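Local atomic coordinates of monosaccharide-transporting ATPase (Actinobacillus succinogenes, PDB entry 5DTE), a protein that probably serves as the periplasmic sugar-binding component of an ABC transporter and binds D-allose. Residues Pro27-Leu32 with Lys55-Ile60; Val134-Phe139 with Lys273-Ile278; Leu144-Leu149 with Lys180-Tyr185; Gly164-Asp169 with Ser193-Trp198. All coordinates share one frame; numbering follows the deposited sequence.

Interactions 1 and 2 both reach the six-stranded sheet, at different places: interaction 1 pairs its edge strand with the neighbouring one through backbone hydrogen bonds, whereas interaction 2 is a buried contact of side chains and backbone near the crossing between the lobes, with no hydrogen bond across it. Interactions 3 and 4 belong to the second lobe. Interaction 3 uses helix 138-152, which begins within the 134-139 segment of interaction 2, and combines packing of alanines and an aromatic ring with a polar cluster nearer the surface. Interaction 4, the one that reaches the sugar, sets an aromatic face against D-allose. Interactions 1 and 3 lie on opposite sides of the chain's centre, about 40 Å between centres.

Interaction 1 (Pro27-Leu32 with Lys55-Ile60); sequences PQIALL and KDIDLI
Gln28, Ile29 and Ala30 pair with Asp58, Leu59 and Ile60 as neighbouring parallel strands, 58-63 forming the edge of the six-stranded sheet within this chain. Asp58 N donates to Pro27 O (3.1 Å), and Asp58 O then receives Ile29 N (2.9 Å). One step on, Ile60 N donates to Ile29 O (2.9 Å), and Leu31 N to Ile60 O (2.9 Å). The two strands are the arms of a beta-alpha-beta crossover whose helix, 39-54, ends in a Schellman motif with Asp56 at positive phi as its C-prime residue. That helix covers Leu31 and Leu59 on one face, where the CD1 branch of Leu59 sits 4.3 Å from Leu31 CB, while Ile29 on the same face meets Ala283 of helix 272-287. At the strand entry Ile57 comes up at about a right angle to the Pro27 ring, its CD1 3.6 Å from Pro27 CB. The other face carries Gln28 and Ile60. Gln28 holds its chain extended, CG anti to the backbone N (chi1 168°), and the CD1 end of Ile60 lies slantwise across it, 3.5 Å from Gln28 CG. Asp58 turns its carboxylate instead to a salt bridge with Lys26.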
loop_
_atom_site.group_PDB
_atom_site.type_symbol
_atom_site.label_atom_id
_atom_site.label_comp_id
_atom_site.label_asym_id
_atom_site.label_seq_id
_atom_site.Cartn_x
_atom_site.Cartn_y
_atom_site.Cartn_z
ATOM N N PRO A 27 -11.679 13.527 22.604
ATOM C CA PRO A 27 -12.300 13.114 21.341
ATOM C C PRO A 27 -12.040 11.654 21.023
ATOM O O PRO A 27 -10.923 11.184 21.228
ATOM C CB PRO A 27 -11.632 14.020 20.302
ATOM C CG PRO A 27 -11.011 15.122 21.066
ATOM C CD PRO A 27 -10.629 14.532 22.383
ATOM N N GLN A 28 -13.058 10.965 20.516
ATOM C CA GLN A 28 -13.025 9.515 20.298
ATOM C C GLN A 28 -13.051 9.177 18.805
ATOM O O GLN A 28 -14.067 9.391 18.141
ATOM C CB GLN A 28 -14.206 8.862 21.027
ATOM C CG GLN A 28 -14.464 7.420 20.661
ATOM C CD GLN A 28 -15.577 6.798 21.487
ATOM O OE1 GLN A 28 -16.657 6.487 20.980
ATOM N NE2 GLN A 28 -15.314 6.614 22.768
ATOM N N ILE A 29 -11.927 8.675 18.280
ATOM C CA ILE A 29 -11.740 8.484 16.832
ATOM C C ILE A 29 -11.616 7.013 16.458
ATOM O O ILE A 29 -10.923 6.271 17.133
ATOM C CB ILE A 29 -10.486 9.226 16.317
ATOM C CG1 ILE A 29 -10.711 10.741 16.376
ATOM C CG2 ILE A 29 -10.153 8.790 14.891
ATOM C CD1 ILE A 29 -9.806 11.551 15.483
ATOM N N ALA A 30 -12.292 6.582 15.395
ATOM C CA ALA A 30 -12.216 5.184 15.005
ATOM C C ALA A 30 -11.236 5.011 13.848
ATOM O O ALA A 30 -11.184 5.828 12.927
ATOM C CB ALA A 30 -13.598 4.640 14.637
ATOM N N LEU A 31 -10.442 3.946 13.932
ATOM C CA LEU A 31 -9.567 3.528 12.854
ATOM C C LEU A 31 -10.043 2.163 12.368
ATOM O O LEU A 31 -10.032 1.193 13.118
ATOM C CB LEU A 31 -8.120 3.466 13.325
ATOM C CG LEU A 31 -7.133 2.975 12.272
ATOM C CD1 LEU A 31 -7.177 3.912 11.076
ATOM C CD2 LEU A 31 -5.713 2.872 12.834
ATOM N N LEU A 32 -10.483 2.086 11.122
ATOM C CA LEU A 32 -11.100 0.861 10.630
ATOM C C LEU A 32 -10.306 0.280 9.482
ATOM O O LEU A 32 -10.232 0.860 8.401
ATOM C CB LEU A 32 -12.541 1.128 10.207
ATOM C CG LEU A 32 -13.384 1.599 11.392
ATOM C CD1 LEU A 32 -14.790 1.931 10.958
ATOM C CD2 LEU A 32 -13.392 0.543 12.478
ATOM N N LYS A 55 -1.562 13.031 21.063
ATOM C CA LYS A 55 -2.607 14.046 20.888
ATOM C C LYS A 55 -3.826 13.820 21.796
ATOM O O LYS A 55 -4.899 14.372 21.559
ATOM C CB LYS A 55 -3.046 14.117 19.415
ATOM C CG LYS A 55 -1.957 14.643 18.497
ATOM C CD LYS A 55 -2.460 14.932 17.110
ATOM C CE LYS A 55 -2.121 16.361 16.673
ATOM N NZ LYS A 55 -3.012 17.451 17.224
ATOM N N ASP A 56 -3.653 13.014 22.836
ATOM C CA ASP A 56 -4.710 12.810 23.830
ATOM C C ASP A 56 -6.054 12.369 23.213
ATOM O O ASP A 56 -7.128 12.814 23.628
ATOM C CB ASP A 56 -4.881 14.089 24.659
ATOM C CG ASP A 56 -3.842 14.203 25.766
ATOM O OD1 ASP A 56 -3.603 13.185 26.442
ATOM O OD2 ASP A 56 -3.265 15.294 25.969
ATOM N N ILE A 57 -5.968 11.482 22.225
ATOM C CA ILE A 57 -7.129 10.938 21.515
ATOM C C ILE A 57 -7.469 9.529 22.015
ATOM O O ILE A 57 -6.571 8.705 22.203
ATOM C CB ILE A 57 -6.868 10.902 19.969
ATOM C CG1 ILE A 57 -6.991 12.298 19.378
ATOM C CG2 ILE A 57 -7.838 9.987 19.246
ATOM C CD1 ILE A 57 -8.329 12.900 19.635
ATOM N N ASP A 58 -8.755 9.256 22.239
ATOM C CA ASP A 58 -9.207 7.890 22.512
ATOM C C ASP A 58 -9.384 7.163 21.184
ATOM O O ASP A 58 -10.257 7.522 20.403
ATOM C CB ASP A 58 -10.516 7.871 23.324
ATOM C CG ASP A 58 -10.281 7.913 24.848
ATOM O OD1 ASP A 58 -9.126 7.706 25.305
ATOM O OD2 ASP A 58 -11.260 8.147 25.596
ATOM N N LEU A 59 -8.554 6.148 20.929
ATOM C CA LEU A 59 -8.487 5.503 19.605
ATOM C C LEU A 59 -9.079 4.081 19.527
ATOM O O LEU A 59 -8.681 3.182 20.273
ATOM C CB LEU A 59 -7.038 5.456 19.126
ATOM C CG LEU A 59 -6.929 4.862 17.733
ATOM C CD1 LEU A 59 -7.361 5.911 16.719
ATOM C CD2 LEU A 59 -5.520 4.370 17.473
ATOM N N ILE A 60 -10.007 3.884 18.593
ATOM C CA ILE A 60 -10.762 2.636 18.500
ATOM C C ILE A 60 -10.459 1.851 17.238
ATOM O O ILE A 60 -10.999 2.154 16.177
ATOM C CB ILE A 60 -12.278 2.894 18.532
ATOM C CG1 ILE A 60 -12.618 4.008 19.524
ATOM C CG2 ILE A 60 -13.021 1.622 18.854
ATOM C CD1 ILE A 60 -14.090 4.082 19.842
#

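Interaction 2 (Val134-Phe139 with Lys273-Ile278)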
loop_
_atom_site.group_PDB
_atom_site.type_symbol
_atom_site.label_atom_id
_atom_site.label_comp_id
_atom_site.label_asym_id
_atom_site.label_seq_id
_atom_site.Cartn_x
_atom_site.Cartn_y
_atom_site.Cartn_z
ATOM N N VAL A 134 -5.963 10.481 2.082
ATOM C CA VAL A 134 -4.560 10.591 2.473
ATOM C C VAL A 134 -3.829 9.314 2.058
ATOM O O VAL A 134 -4.231 8.227 2.481
ATOM C CB VAL A 134 -4.396 10.792 3.993
ATOM C CG1 VAL A 134 -2.918 10.682 4.402
ATOM C CG2 VAL A 134 -4.977 12.111 4.418
ATOM N N GLY A 135 -2.775 9.439 1.238
ATOM C CA GLY A 135 -1.972 8.280 0.853
ATOM C C GLY A 135 -0.634 8.559 0.194
ATOM O O GLY A 135 0.178 9.329 0.710
ATOM N N VAL A 136 -0.400 7.885 -0.928
ATOM C CA VAL A 136 0.721 8.164 -1.833
ATOM C C VAL A 136 0.292 7.972 -3.298
ATOM O O VAL A 136 -0.737 7.355 -3.586
ATOM C CB VAL A 136 1.977 7.266 -1.574
ATOM C CG1 VAL A 136 2.751 7.747 -0.364
ATOM C CG2 VAL A 136 1.620 5.785 -1.463
ATOM N N ASP A 137 1.071 8.534 -4.218
ATOM C CA ASP A 137 0.920 8.216 -5.630
ATOM C C ASP A 137 1.518 6.835 -5.846
ATOM O O ASP A 137 2.737 6.683 -5.860
ATOM C CB ASP A 137 1.617 9.267 -6.504
ATOM C CG ASP A 137 0.978 9.414 -7.870
ATOM O OD1 ASP A 137 0.599 8.389 -8.460
ATOM O OD2 ASP A 137 0.843 10.560 -8.349
ATOM N N ASN A 138 0.671 5.818 -5.967
ATOM C CA ASN A 138 1.179 4.458 -6.111
ATOM C C ASN A 138 1.683 4.238 -7.528
ATOM O O ASN A 138 2.549 3.399 -7.763
ATOM C CB ASN A 138 0.116 3.424 -5.733
ATOM C CG ASN A 138 -0.229 3.446 -4.245
ATOM O OD1 ASN A 138 0.650 3.419 -3.385
ATOM N ND2 ASN A 138 -1.512 3.506 -3.941
ATOM N N PHE A 139 1.166 5.020 -8.469
ATOM C CA PHE A 139 1.644 4.958 -9.852
ATOM C C PHE A 139 3.085 5.393 -9.906
ATOM O O PHE A 139 3.952 4.675 -10.428
ATOM C CB PHE A 139 0.803 5.841 -10.769
ATOM C CG PHE A 139 1.274 5.872 -12.198
ATOM C CD1 PHE A 139 0.791 4.952 -13.121
ATOM C CD2 PHE A 139 2.168 6.854 -12.628
ATOM C CE1 PHE A 139 1.204 4.999 -14.445
ATOM C CE2 PHE A 139 2.584 6.916 -13.951
ATOM C CZ PHE A 139 2.112 5.984 -14.862
ATOM N N LYS A 273 3.402 5.547 8.964
ATOM C CA LYS A 273 3.132 6.237 10.223
ATOM C C LYS A 273 2.795 7.690 9.964
ATOM O O LYS A 273 1.895 8.223 10.600
ATOM C CB LYS A 273 4.323 6.139 11.170
ATOM C CG LYS A 273 4.870 4.732 11.318
ATOM C CD LYS A 273 5.112 4.377 12.759
ATOM C CE LYS A 273 5.696 2.987 12.897
ATOM N NZ LYS A 273 5.965 2.668 14.330
ATOM N N LYS A 274 3.519 8.322 9.033
ATOM C CA LYS A 274 3.260 9.709 8.637
ATOM C C LYS A 274 1.880 9.842 7.987
ATOM O O LYS A 274 1.136 10.792 8.256
ATOM C CB LYS A 274 4.334 10.204 7.681
ATOM C CG LYS A 274 4.146 11.656 7.217
ATOM C CD LYS A 274 5.317 12.111 6.309
ATOM C CE LYS A 274 5.054 13.421 5.539
ATOM N NZ LYS A 274 4.891 14.599 6.409
ATOM N N GLN A 275 1.549 8.881 7.129
ATOM C CA GLN A 275 0.223 8.811 6.534
ATOM C C GLN A 275 -0.881 8.862 7.587
ATOM O O GLN A 275 -1.662 9.811 7.648
ATOM C CB GLN A 275 0.069 7.535 5.722
ATOM C CG GLN A 275 0.750 7.543 4.381
ATOM C CD GLN A 275 0.233 6.429 3.473
ATOM O OE1 GLN A 275 -0.892 5.938 3.628
ATOM N NE2 GLN A 275 1.053 6.034 2.518
ATOM N N VAL A 276 -0.944 7.828 8.419
ATOM C CA VAL A 276 -2.001 7.729 9.414
ATOM C C VAL A 276 -1.883 8.853 10.446
ATOM O O VAL A 276 -2.857 9.203 11.099
ATOM C CB VAL A 276 -1.980 6.360 10.104
ATOM C CG1 VAL A 276 -0.693 6.173 10.888
ATOM C CG2 VAL A 276 -3.211 6.178 10.985
ATOM N N ALA A 277 -0.697 9.443 10.574
ATOM C CA ALA A 277 -0.559 10.617 11.424
ATOM C C ALA A 277 -1.288 11.773 10.775
ATOM O O ALA A 277 -2.084 12.435 11.433
ATOM C CB ALA A 277 0.888 10.962 11.663
ATOM N N ILE A 278 -1.041 12.007 9.486
ATOM C CA ILE A 278 -1.783 13.046 8.758
ATOM C C ILE A 278 -3.289 12.757 8.767
ATOM O O ILE A 278 -4.087 13.674 8.907
ATOM C CB ILE A 278 -1.292 13.216 7.296
ATOM C CG1 ILE A 278 -0.177 14.264 7.231
ATOM C CG2 ILE A 278 -2.416 13.695 6.398
ATOM C CD1 ILE A 278 1.168 13.817 7.781
#
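Val134 overlaps Ile278 with both of its methyl groups: CG1 and CG2 each lie 3.6 Å from Ile278 CG2, so the CG2 methyl of the isoleucine nests in the fork of the valine, the two side chains meeting at about a right angle. Val134 CG1, anti to the backbone N (chi1 171°), also comes within 3.6 Å of the backbone O of Gln275, one turn earlier on helix 272-287. Tyr296 of strand 295-297 touches both Val134 and Ile278. Further along, the side chain of Gln275 takes over. Its chain runs out extended beyond CG toward the backbone of Gly135, and the amide arrives beside the glycine, with Gln275 OE1 3.8 Å and CD 3.9 Å from Gly135 CA. Both CD and NE2 of the amide also lie near Gly135 C. The nitrogen end goes past it to Val136, where Gln275 NE2 lies 3.8 Å from Val136 CG1 across the valine fork. This is packing, and the hydrogen bond of NE2 goes elsewhere, to the backbone O of Gln270, a residue of the sugar pocket, which helps set how the amide is turned. Val136 in turn touches Gln270 and Tyr249, with its side chain about 6 Å from the bound sugar. Beyond it the chain enters helix 138-152, with Asp137 at the N-cap. A strand of one lobe's sheet that leads straight into the first helix of the other is characteristic of the interlobe hinge in periplasmic sugar-binding proteins, and helix 272-287 packs beside that crossing.

Interaction 3 (Leu144-Leu149 with Lys180-Tyr185); sequences LEAKNL and KAFAEY
Lys147 reaches across from helix 138-152 to Glu184 and Tyr185, in the segment leading on from helix 169-182. Its chain leaves with CG anti to the backbone N (chi1 -158°), runs out extended and bends only at the last torsion, bringing the ammonium between two acceptors. NZ donates weakly to Tyr185 OH at 2.9 Å and makes a salt bridge with Glu184 OE1 at 3.3 Å, also weak as a hydrogen bond. Both residues are tied back to helix 138-152: Tyr185 OH bonds Glu151 OE1, and the other carboxylate oxygen, Glu184 OE2, bonds Tyr143 OH. The lysine meets one carboxylate and one phenol, with Glu151 and Tyr143 behind them; the nearby negative charge would probably favour its charged form. The backbone places the acceptors through a type I turn from Phe182 to Tyr185, closed by Tyr185 N to Phe182 O (2.7 Å); just before it Glu184 N donates to Ala181 O (3.1 Å).

Beneath this polar group the contact is apolar. Ala146 CB meets Ala181 CB at 3.6 Å and, on its other flank, approaches the Phe182 ring obliquely, 3.5 Å from CZ. These small side chains let the backbones draw near, Lys147 CA and Ala181 CA 5.5 Å apart. Ala146 also touches Phe221 of strand 219-222. Neighbouring helices packed side by side against a parallel sheet are characteristic of the alpha/beta lobes of periplasmic binding proteins.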
loop_
_atom_site.group_PDB
_atom_site.type_symbol
_atom_site.label_atom_id
_atom_site.label_comp_id
_atom_site.label_asym_id
_atom_site.label_seq_id
_atom_site.Cartn_x
_atom_site.Cartn_y
_atom_site.Cartn_z
ATOM N N LEU A 144 8.915 4.903 -9.901
ATOM C CA LEU A 144 10.196 5.078 -9.229
ATOM C C LEU A 144 10.840 3.734 -8.869
ATOM O O LEU A 144 12.047 3.595 -8.971
ATOM C CB LEU A 144 10.036 5.936 -7.971
ATOM C CG LEU A 144 9.911 7.461 -8.105
ATOM C CD1 LEU A 144 9.243 8.070 -6.866
ATOM C CD2 LEU A 144 11.270 8.096 -8.331
ATOM N N GLU A 145 10.037 2.750 -8.467
ATOM C CA GLU A 145 10.555 1.463 -8.007
ATOM C C GLU A 145 11.016 0.595 -9.168
ATOM O O GLU A 145 12.019 -0.110 -9.063
ATOM C CB GLU A 145 9.498 0.700 -7.187
ATOM C CG GLU A 145 9.900 -0.755 -6.825
ATOM C CD GLU A 145 8.734 -1.637 -6.370
ATOM O OE1 GLU A 145 7.753 -1.134 -5.779
ATOM O OE2 GLU A 145 8.803 -2.856 -6.593
ATOM N N ALA A 146 10.277 0.620 -10.270
ATOM C CA ALA A 146 10.673 -0.171 -11.431
ATOM C C ALA A 146 11.946 0.409 -12.026
ATOM O O ALA A 146 12.884 -0.308 -12.371
ATOM C CB ALA A 146 9.563 -0.201 -12.464
ATOM N N LYS A 147 11.965 1.732 -12.103
ATOM C CA LYS A 147 13.052 2.465 -12.722
ATOM C C LYS A 147 14.368 2.144 -12.051
ATOM O O LYS A 147 15.395 2.046 -12.719
ATOM C CB LYS A 147 12.785 3.971 -12.676
ATOM C CG LYS A 147 13.551 4.750 -13.728
ATOM C CD LYS A 147 12.890 6.084 -14.031
ATOM C CE LYS A 147 13.733 6.900 -14.995
ATOM N NZ LYS A 147 14.420 6.023 -15.983
ATOM N N ASN A 148 14.329 1.959 -10.739
ATOM C CA ASN A 148 15.528 1.694 -9.959
ATOM C C ASN A 148 16.087 0.298 -10.241
ATOM O O ASN A 148 17.298 0.110 -10.366
ATOM C CB ASN A 148 15.217 1.865 -8.476
ATOM C CG ASN A 148 16.452 1.807 -7.602
ATOM O OD1 ASN A 148 16.758 0.770 -7.008
ATOM N ND2 ASN A 148 17.161 2.930 -7.500
ATOM N N LEU A 149 15.187 -0.673 -10.358
ATOM C CA LEU A 149 15.539 -2.053 -10.678
ATOM C C LEU A 149 15.977 -2.204 -12.137
ATOM O O LEU A 149 16.861 -3.009 -12.444
ATOM C CB LEU A 149 14.348 -2.971 -10.392
ATOM C CG LEU A 149 14.393 -4.446 -10.810
ATOM C CD1 LEU A 149 15.220 -5.265 -9.820
ATOM C CD2 LEU A 149 12.975 -5.016 -10.982
ATOM N N LYS A 180 5.135 1.578 -17.250
ATOM C CA LYS A 180 5.602 2.805 -17.884
ATOM C C LYS A 180 7.120 2.911 -17.850
ATOM O O LYS A 180 7.742 3.396 -18.786
ATOM C CB LYS A 180 4.995 4.039 -17.216
ATOM C CG LYS A 180 5.445 5.316 -17.892
ATOM C CD LYS A 180 5.556 6.466 -16.926
ATOM C CE LYS A 180 6.101 7.708 -17.611
ATOM N NZ LYS A 180 5.433 8.952 -17.102
ATOM N N ALA A 181 7.709 2.437 -16.763
ATOM C CA ALA A 181 9.138 2.556 -16.549
ATOM C C ALA A 181 9.984 1.615 -17.430
ATOM O O ALA A 181 11.031 2.031 -17.943
ATOM C CB ALA A 181 9.443 2.316 -15.098
ATOM N N PHE A 182 9.565 0.356 -17.596
ATOM C CA PHE A 182 10.346 -0.592 -18.406
ATOM C C PHE A 182 10.177 -0.242 -19.869
ATOM O O PHE A 182 11.042 -0.534 -20.704
ATOM C CB PHE A 182 9.929 -2.053 -18.164
ATOM C CG PHE A 182 10.019 -2.481 -16.726
ATOM C CD1 PHE A 182 11.106 -2.130 -15.949
ATOM C CD2 PHE A 182 8.997 -3.205 -16.144
ATOM C CE1 PHE A 182 11.177 -2.505 -14.633
ATOM C CE2 PHE A 182 9.068 -3.566 -14.836
ATOM C CZ PHE A 182 10.164 -3.214 -14.079
ATOM N N ALA A 183 9.049 0.397 -20.173
ATOM C CA ALA A 183 8.764 0.859 -21.525
ATOM C C ALA A 183 9.847 1.833 -21.989
ATOM O O ALA A 183 9.991 2.069 -23.180
ATOM C CB ALA A 183 7.384 1.510 -21.593
ATOM N N GLU A 184 10.613 2.375 -21.041
ATOM C CA GLU A 184 11.712 3.292 -21.338
ATOM C C GLU A 184 13.013 2.540 -21.614
ATOM O O GLU A 184 13.993 3.118 -22.117
ATOM C CB GLU A 184 11.917 4.287 -20.187
ATOM C CG GLU A 184 10.739 5.225 -19.977
ATOM C CD GLU A 184 10.989 6.259 -18.895
ATOM O OE1 GLU A 184 12.136 6.322 -18.392
ATOM O OE2 GLU A 184 10.031 7.003 -18.553
ATOM N N TYR A 185 13.014 1.249 -21.293
ATOM C CA TYR A 185 14.182 0.407 -21.521
ATOM C C TYR A 185 13.865 -0.683 -22.534
ATOM O O TYR A 185 13.462 -1.786 -22.143
ATOM C CB TYR A 185 14.660 -0.203 -20.200
ATOM C CG TYR A 185 15.061 0.841 -19.183
ATOM C CD1 TYR A 185 16.394 1.213 -19.034
ATOM C CD2 TYR A 185 14.104 1.476 -18.391
ATOM C CE1 TYR A 185 16.772 2.174 -18.116
ATOM C CE2 TYR A 185 14.472 2.444 -17.471
ATOM C CZ TYR A 185 15.811 2.788 -17.343
ATOM O OH TYR A 185 16.193 3.742 -16.434
#

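Interaction 4 (Gly164-Asp169 with Ser193-Trp198); sequences GIPGVD and SQSANW. With ALL (beta-D-allopyranose), chain E.
In the D-allose pocket, Trp198 forms one wall, and the loop Gly164-Val168 backs it. The indole is held between sugar and protein: C6 of the allose lies over one face, 3.4 Å from Trp198 CG, while Gly164 and Ile165 occupy the opposite face. Gly164 CA makes a CH-pi contact over the five-membered ring, 3.5 Å from its centroid and 19° off the normal; with no side chain there, the backbone can come right up to the ring. Ile165 CB takes a more off-centre position over the six-membered ring, and Ile165 CD1 reaches Trp198 CZ3 at 3.5 Å. At the ring's edge, near its plane, Val168 CG1 meets Trp198 CH2 at 3.4 Å.

The two loops are also joined by a polar link. Ser195 OG, held anti to its own backbone N (chi1 171°), donates to Gly164 O at 2.8 Å, coming from well above the carbonyl plane. The same serine oxygen accepts a weak bond from Asn197 N. Asn197 OD1 sits 3.5 Å from both Ile165 CA and Pro166 CD, and its ND2 is bonded to Gln202 OE1. Asn197 and Trp198 both have positive phi, in the loop that follows strand 188-195 and carries the indole to the sugar. Hydrogen bonds with Asp250, Arg174, Glu67, Asp116 and Lys34 grip the allose. Trp198 meets the exocyclic carbon with an apolar face instead, so its part is probably shape and van der Waals contact, with the loop behind limiting how far the indole can tilt.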
loop_
_atom_site.group_PDB
_atom_site.type_symbol
_atom_site.label_atom_id
_atom_site.label_comp_id
_atom_site.label_asym_id
_atom_site.label_seq_id
_atom_site.Cartn_x
_atom_site.Cartn_y
_atom_site.Cartn_z
ATOM N N GLY A 164 -0.891 -7.512 -6.839
ATOM C CA GLY A 164 -1.711 -7.702 -5.662
ATOM C C GLY A 164 -3.044 -8.321 -6.021
ATOM O O GLY A 164 -3.219 -8.798 -7.148
ATOM N N ILE A 165 -3.967 -8.332 -5.059
ATOM C CA ILE A 165 -5.341 -8.751 -5.317
ATOM C C ILE A 165 -5.880 -7.973 -6.506
ATOM O O ILE A 165 -5.986 -6.746 -6.438
ATOM C CB ILE A 165 -6.276 -8.517 -4.098
ATOM C CG1 ILE A 165 -5.821 -9.344 -2.900
ATOM C CG2 ILE A 165 -7.677 -8.891 -4.442
ATOM C CD1 ILE A 165 -6.672 -9.132 -1.685
ATOM N N PRO A 166 -6.195 -8.680 -7.605
ATOM C CA PRO A 166 -6.769 -8.067 -8.812
ATOM C C PRO A 166 -7.870 -7.051 -8.486
ATOM O O PRO A 166 -8.736 -7.324 -7.642
ATOM C CB PRO A 166 -7.334 -9.271 -9.577
ATOM C CG PRO A 166 -6.445 -10.401 -9.180
ATOM C CD PRO A 166 -6.014 -10.136 -7.758
ATOM N N GLY A 167 -7.809 -5.883 -9.121
ATOM C CA GLY A 167 -8.851 -4.889 -8.957
ATOM C C GLY A 167 -8.484 -3.700 -8.095
ATOM O O GLY A 167 -8.736 -2.570 -8.496
ATOM N N VAL A 168 -7.902 -3.945 -6.921
ATOM C CA VAL A 168 -7.534 -2.859 -6.005
ATOM C C VAL A 168 -6.648 -1.816 -6.674
ATOM O O VAL A 168 -5.629 -2.143 -7.273
ATOM C CB VAL A 168 -6.802 -3.377 -4.751
ATOM C CG1 VAL A 168 -5.875 -2.296 -4.185
ATOM C CG2 VAL A 168 -7.805 -3.827 -3.699
ATOM N N ASP A 169 -7.057 -0.560 -6.554
ATOM C CA ASP A 169 -6.386 0.550 -7.211
ATOM C C ASP A 169 -4.891 0.599 -6.935
ATOM O O ASP A 169 -4.095 0.738 -7.861
ATOM C CB ASP A 169 -7.022 1.868 -6.783
ATOM C CG ASP A 169 -6.666 3.004 -7.703
ATOM O OD1 ASP A 169 -7.227 3.047 -8.817
ATOM O OD2 ASP A 169 -5.832 3.852 -7.312
ATOM N N SER A 193 3.688 -11.784 -15.843
ATOM C CA SER A 193 2.920 -11.055 -14.851
ATOM C C SER A 193 1.845 -11.935 -14.237
ATOM O O SER A 193 0.968 -12.451 -14.928
ATOM C CB SER A 193 2.281 -9.821 -15.450
ATOM O OG SER A 193 1.652 -9.093 -14.422
ATOM N N GLN A 194 1.917 -12.092 -12.928
ATOM C CA GLN A 194 1.040 -12.997 -12.208
ATOM C C GLN A 194 0.701 -12.376 -10.862
ATOM O O GLN A 194 1.567 -11.806 -10.197
ATOM C CB GLN A 194 1.711 -14.363 -12.039
ATOM C CG GLN A 194 0.780 -15.510 -11.684
ATOM C CD GLN A 194 1.364 -16.870 -12.065
ATOM O OE1 GLN A 194 2.109 -16.989 -13.048
ATOM N NE2 GLN A 194 1.031 -17.899 -11.286
ATOM N N SER A 195 -0.562 -12.449 -10.475
ATOM C CA SER A 195 -0.966 -11.979 -9.157
ATOM C C SER A 195 -0.558 -12.940 -8.040
ATOM O O SER A 195 -0.791 -14.155 -8.121
ATOM C CB SER A 195 -2.473 -11.764 -9.110
ATOM O OG SER A 195 -2.890 -11.501 -7.793
ATOM N N ALA A 196 0.050 -12.392 -6.993
ATOM C CA ALA A 196 0.310 -13.181 -5.807
ATOM C C ALA A 196 -0.514 -12.683 -4.622
ATOM O O ALA A 196 -0.311 -13.133 -3.497
ATOM C CB ALA A 196 1.775 -13.170 -5.479
ATOM N N ASN A 197 -1.438 -11.759 -4.892
ATOM C CA ASN A 197 -2.461 -11.316 -3.923
ATOM C C ASN A 197 -1.965 -10.691 -2.621
ATOM O O ASN A 197 -2.709 -10.687 -1.633
ATOM C CB ASN A 197 -3.387 -12.485 -3.556
ATOM C CG ASN A 197 -4.276 -12.910 -4.709
ATOM O OD1 ASN A 197 -5.258 -12.237 -5.019
ATOM N ND2 ASN A 197 -3.933 -14.030 -5.353
ATOM N N TRP A 198 -0.725 -10.182 -2.633
ATOM C CA TRP A 198 -0.090 -9.479 -1.503
ATOM C C TRP A 198 0.440 -10.397 -0.399
ATOM O O TRP A 198 0.958 -9.906 0.610
ATOM C CB TRP A 198 -1.053 -8.464 -0.871
ATOM C CG TRP A 198 -1.367 -7.263 -1.721
ATOM C CD1 TRP A 198 -0.511 -6.554 -2.541
ATOM C CD2 TRP A 198 -2.635 -6.644 -1.843
ATOM N NE1 TRP A 198 -1.183 -5.518 -3.144
ATOM C CE2 TRP A 198 -2.489 -5.559 -2.740
ATOM C CE3 TRP A 198 -3.884 -6.897 -1.279
ATOM C CZ2 TRP A 198 -3.549 -4.739 -3.076
ATOM C CZ3 TRP A 198 -4.931 -6.082 -1.609
ATOM C CH2 TRP A 198 -4.762 -5.015 -2.502
HETATM C C1 ALL E . -2.018 -1.710 -0.067
HETATM C C2 ALL E . -1.087 -0.912 0.825
HETATM C C3 ALL E . 0.090 -1.701 1.264
HETATM C C4 ALL E . -0.283 -3.063 1.760
HETATM C C5 ALL E . -1.053 -3.772 0.658
HETATM C C6 ALL E . -1.320 -5.215 0.938
HETATM O O1 ALL E . -3.206 -1.049 -0.270
HETATM O O2 ALL E . -0.610 0.217 0.061
HETATM O O3 ALL E . 0.988 -1.874 0.124
HETATM O O4 ALL E . 0.897 -3.804 2.106
HETATM O O5 ALL E . -2.314 -3.060 0.496
HETATM O O6 ALL E . -2.306 -5.319 1.944
#